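Local coordinates for protein acyl-CoA dehydrogenase (Bacillus anthracis, PDB 3OWA) that probably oxidises acyl-CoA thioesters to their 2,3-enoyl products, passing the electrons removed from the substrate to a bound FAD cofactor, at residues 15-20 with 498-503. Residues are numbered along the deposited sequence; the frame is centred on the assembly and turned at random.
Sequences GSFLVD and DIVSNL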
ATOM      1  N   GLY A  15     -22.182 -10.062 -16.985  1.00 53.36           N
ATOM      2  CA  GLY A  15     -21.036 -10.035 -17.883  1.00 53.37           C
ATOM      3  C   GLY A  15     -21.305  -9.415 -19.250  1.00 54.04           C
ATOM      4  O   GLY A  15     -20.393  -9.275 -20.055  1.00 54.43           O
ATOM      5  N   SER A  16     -22.547  -9.018 -19.507  1.00 54.33           N
ATOM      6  CA  SER A  16     -22.907  -8.489 -20.822  1.00 55.02           C
ATOM      7  C   SER A  16     -22.352  -7.089 -21.075  1.00 54.70           C
ATOM      8  O   SER A  16     -22.195  -6.685 -22.238  1.00 54.99           O
ATOM      9  CB  SER A  16     -24.421  -8.569 -21.090  1.00 55.98           C
ATOM     10  OG  SER A  16     -25.184  -7.729 -20.235  1.00 55.48           O
ATOM     11  N   PHE A  17     -22.027  -6.359 -20.004  1.00 53.05           N
ATOM     12  CA  PHE A  17     -21.385  -5.049 -20.153  1.00 52.44           C
ATOM     13  C   PHE A  17     -20.145  -5.117 -21.062  1.00 52.96           C
ATOM     14  O   PHE A  17     -19.762  -4.126 -21.660  1.00 53.57           O
ATOM     15  CB  PHE A  17     -20.998  -4.454 -18.791  1.00 51.05           C
ATOM     16  CG  PHE A  17     -19.907  -5.216 -18.070  1.00 47.96           C
ATOM     17  CD1 PHE A  17     -18.563  -4.941 -18.310  1.00 46.81           C
ATOM     18  CD2 PHE A  17     -20.228  -6.214 -17.144  1.00 45.63           C
ATOM     19  CE1 PHE A  17     -17.555  -5.655 -17.644  1.00 44.21           C
ATOM     20  CE2 PHE A  17     -19.226  -6.919 -16.469  1.00 44.88           C
ATOM     21  CZ  PHE A  17     -17.888  -6.641 -16.731  1.00 42.48           C
ATOM     22  N   LEU A  18     -19.523  -6.281 -21.153  1.00 53.28           N
ATOM     23  CA  LEU A  18     -18.308  -6.433 -21.920  1.00 54.38           C
ATOM     24  C   LEU A  18     -18.540  -6.392 -23.442  1.00 56.71           C
ATOM     25  O   LEU A  18     -17.610  -6.132 -24.219  1.00 56.64           O
ATOM     26  CB  LEU A  18     -17.619  -7.744 -21.542  1.00 53.69           C
ATOM     27  CG  LEU A  18     -16.362  -8.098 -22.350  1.00 54.99           C
ATOM     28  CD1 LEU A  18     -15.324  -6.979 -22.296  1.00 52.25           C
ATOM     29  CD2 LEU A  18     -15.751  -9.440 -21.910  1.00 54.31           C
ATOM     30  N   VAL A  19     -19.781  -6.629 -23.848  1.00 58.93           N
ATOM     31  CA  VAL A  19     -20.113  -6.964 -25.235  1.00 61.58           C
ATOM     32  C   VAL A  19     -21.299  -6.148 -25.780  1.00 62.88           C
ATOM     33  O   VAL A  19     -21.512  -6.077 -26.991  1.00 65.01           O
ATOM     34  CB  VAL A  19     -20.369  -8.500 -25.327  1.00 62.15           C
ATOM     35  CG1 VAL A  19     -21.338  -8.848 -26.394  1.00 64.98           C
ATOM     36  CG2 VAL A  19     -19.075  -9.249 -25.531  1.00 63.09           C
ATOM     37  N   ASP A  20     -22.064  -5.523 -24.894  1.00 62.84           N
ATOM     38  CA  ASP A  20     -23.262  -4.793 -25.297  1.00 64.30           C
ATOM     39  C   ASP A  20     -23.145  -3.347 -24.878  1.00 63.84           C
ATOM     40  O   ASP A  20     -22.438  -3.020 -23.921  1.00 62.98           O
ATOM     41  CB  ASP A  20     -24.520  -5.412 -24.673  1.00 64.87           C
ATOM     42  CG  ASP A  20     -24.855  -6.787 -25.253  1.00 68.32           C
ATOM     43  OD1 ASP A  20     -24.532  -7.044 -26.437  1.00 72.74           O
ATOM     44  OD2 ASP A  20     -25.457  -7.617 -24.532  1.00 71.21           O
ATOM     45  N   ASP A 498      -7.852  -7.457 -14.913  1.00 36.53           N
ATOM     46  CA  ASP A 498      -7.620  -6.032 -14.626  1.00 36.80           C
ATOM     47  C   ASP A 498      -8.218  -5.140 -15.713  1.00 36.85           C
ATOM     48  O   ASP A 498      -8.776  -4.076 -15.410  1.00 35.38           O
ATOM     49  CB  ASP A 498      -6.118  -5.737 -14.459  1.00 36.57           C
ATOM     50  CG  ASP A 498      -5.499  -6.456 -13.231  1.00 42.73           C
ATOM     51  OD1 ASP A 498      -6.257  -6.886 -12.321  1.00 45.89           O
ATOM     52  OD2 ASP A 498      -4.245  -6.584 -13.158  1.00 47.65           O
ATOM     53  N   ILE A 499      -8.110  -5.573 -16.976  1.00 36.25           N
ATOM     54  CA  ILE A 499      -8.787  -4.863 -18.037  1.00 36.84           C
ATOM     55  C   ILE A 499     -10.307  -4.803 -17.807  1.00 36.97           C
ATOM     56  O   ILE A 499     -10.926  -3.736 -17.923  1.00 36.26           O
ATOM     57  CB  ILE A 499      -8.469  -5.437 -19.464  1.00 37.62           C
ATOM     58  CG1 ILE A 499      -7.015  -5.166 -19.810  1.00 37.42           C
ATOM     59  CG2 ILE A 499      -9.414  -4.795 -20.502  1.00 38.14           C
ATOM     60  CD1 ILE A 499      -6.506  -5.891 -21.052  1.00 38.94           C
ATOM     61  N   VAL A 500     -10.904  -5.951 -17.500  1.00 37.22           N
ATOM     62  CA  VAL A 500     -12.348  -6.013 -17.346  1.00 37.67           C
ATOM     63  C   VAL A 500     -12.747  -5.154 -16.133  1.00 37.96           C
ATOM     64  O   VAL A 500     -13.771  -4.438 -16.167  1.00 38.36           O
ATOM     65  CB  VAL A 500     -12.818  -7.481 -17.148  1.00 38.96           C
ATOM     66  CG1 VAL A 500     -14.328  -7.542 -16.832  1.00 39.06           C
ATOM     67  CG2 VAL A 500     -12.446  -8.340 -18.390  1.00 39.20           C
ATOM     68  N   SER A 501     -11.938  -5.208 -15.076  1.00 35.97           N
ATOM     69  CA  SER A 501     -12.264  -4.461 -13.872  1.00 36.75           C
ATOM     70  C   SER A 501     -12.229  -2.942 -14.170  1.00 36.90           C
ATOM     71  O   SER A 501     -13.163  -2.210 -13.845  1.00 36.81           O
ATOM     72  CB  SER A 501     -11.291  -4.786 -12.759  1.00 35.05           C
ATOM     73  OG  SER A 501     -11.642  -3.998 -11.638  1.00 39.29           O
ATOM     74  N   ASN A 502     -11.168  -2.481 -14.813  1.00 37.03           N
ATOM     75  CA  ASN A 502     -11.076  -1.064 -15.170  1.00 38.46           C
ATOM     76  C   ASN A 502     -12.200  -0.636 -16.076  1.00 38.48           C
ATOM     77  O   ASN A 502     -12.773   0.424 -15.886  1.00 39.60           O
ATOM     78  CB  ASN A 502      -9.723  -0.745 -15.808  1.00 38.95           C
ATOM     79  CG  ASN A 502      -8.659  -0.437 -14.770  1.00 42.52           C
ATOM     80  OD1 ASN A 502      -8.943  -0.293 -13.581  1.00 45.58           O
ATOM     81  ND2 ASN A 502      -7.433  -0.345 -15.216  1.00 47.81           N
ATOM     82  N   LEU A 503     -12.528  -1.482 -17.045  1.00 39.46           N
ATOM     83  CA  LEU A 503     -13.651  -1.214 -17.944  1.00 40.91           C
ATOM     84  C   LEU A 503     -15.013  -1.029 -17.225  1.00 39.74           C
ATOM     85  O   LEU A 503     -15.758  -0.074 -17.498  1.00 39.69           O
ATOM     86  CB  LEU A 503     -13.706  -2.296 -19.037  1.00 42.13           C
ATOM     87  CG  LEU A 503     -15.042  -2.353 -19.745  1.00 46.09           C
ATOM     88  CD1 LEU A 503     -15.049  -1.293 -20.824  1.00 50.55           C
ATOM     89  CD2 LEU A 503     -15.329  -3.751 -20.285  1.00 49.65           C
TER
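The phenyl ring of Phe-17 meets Val-500 and Leu-503 with its edge: CD2 of Leu-503 lies in the ring plane beside CE1, while over one face, offset toward the rim, sits the carbonyl oxygen of Gly-15. CZ of Phe-17 stands 3.7 Å from CG1 of Val-500, and the two side chains cross at about a right angle. CB of Phe-17 already points at the helix, and a first torsion of 67°, with CG between the backbone N and the carbonyl carbon, directs the ring. Leu-18 adds a second point of touch, its CD1 coming to 3.8 Å from CD2 of Leu-503. The same CD2 of Leu-503 also meets CE1 of Phe-17 at 3.9 Å, so one methyl serves both residues. Val-500 and Leu-503, three residues apart, offer neighbouring positions on one side of helix 490-520 to a short 3-10 turn near the N-terminus. Around them, Phe-422 of helix 411-427 touches Phe-17, Leu-18 and Val-500, Leu-363 of helix 358-383 touches Phe-17 and Val-500, and the ring of Tyr-504 also meets Phe-17. The turn thus sits against helices 358-383, 411-427 and 490-520 of the helical C-terminal region of the acyl-CoA dehydrogenase fold. No hydrogen bond crosses between the two segments; all four touching residues are buried, so what holds them together directly is probably dispersion and the exclusion of water from methyl and aromatic carbon.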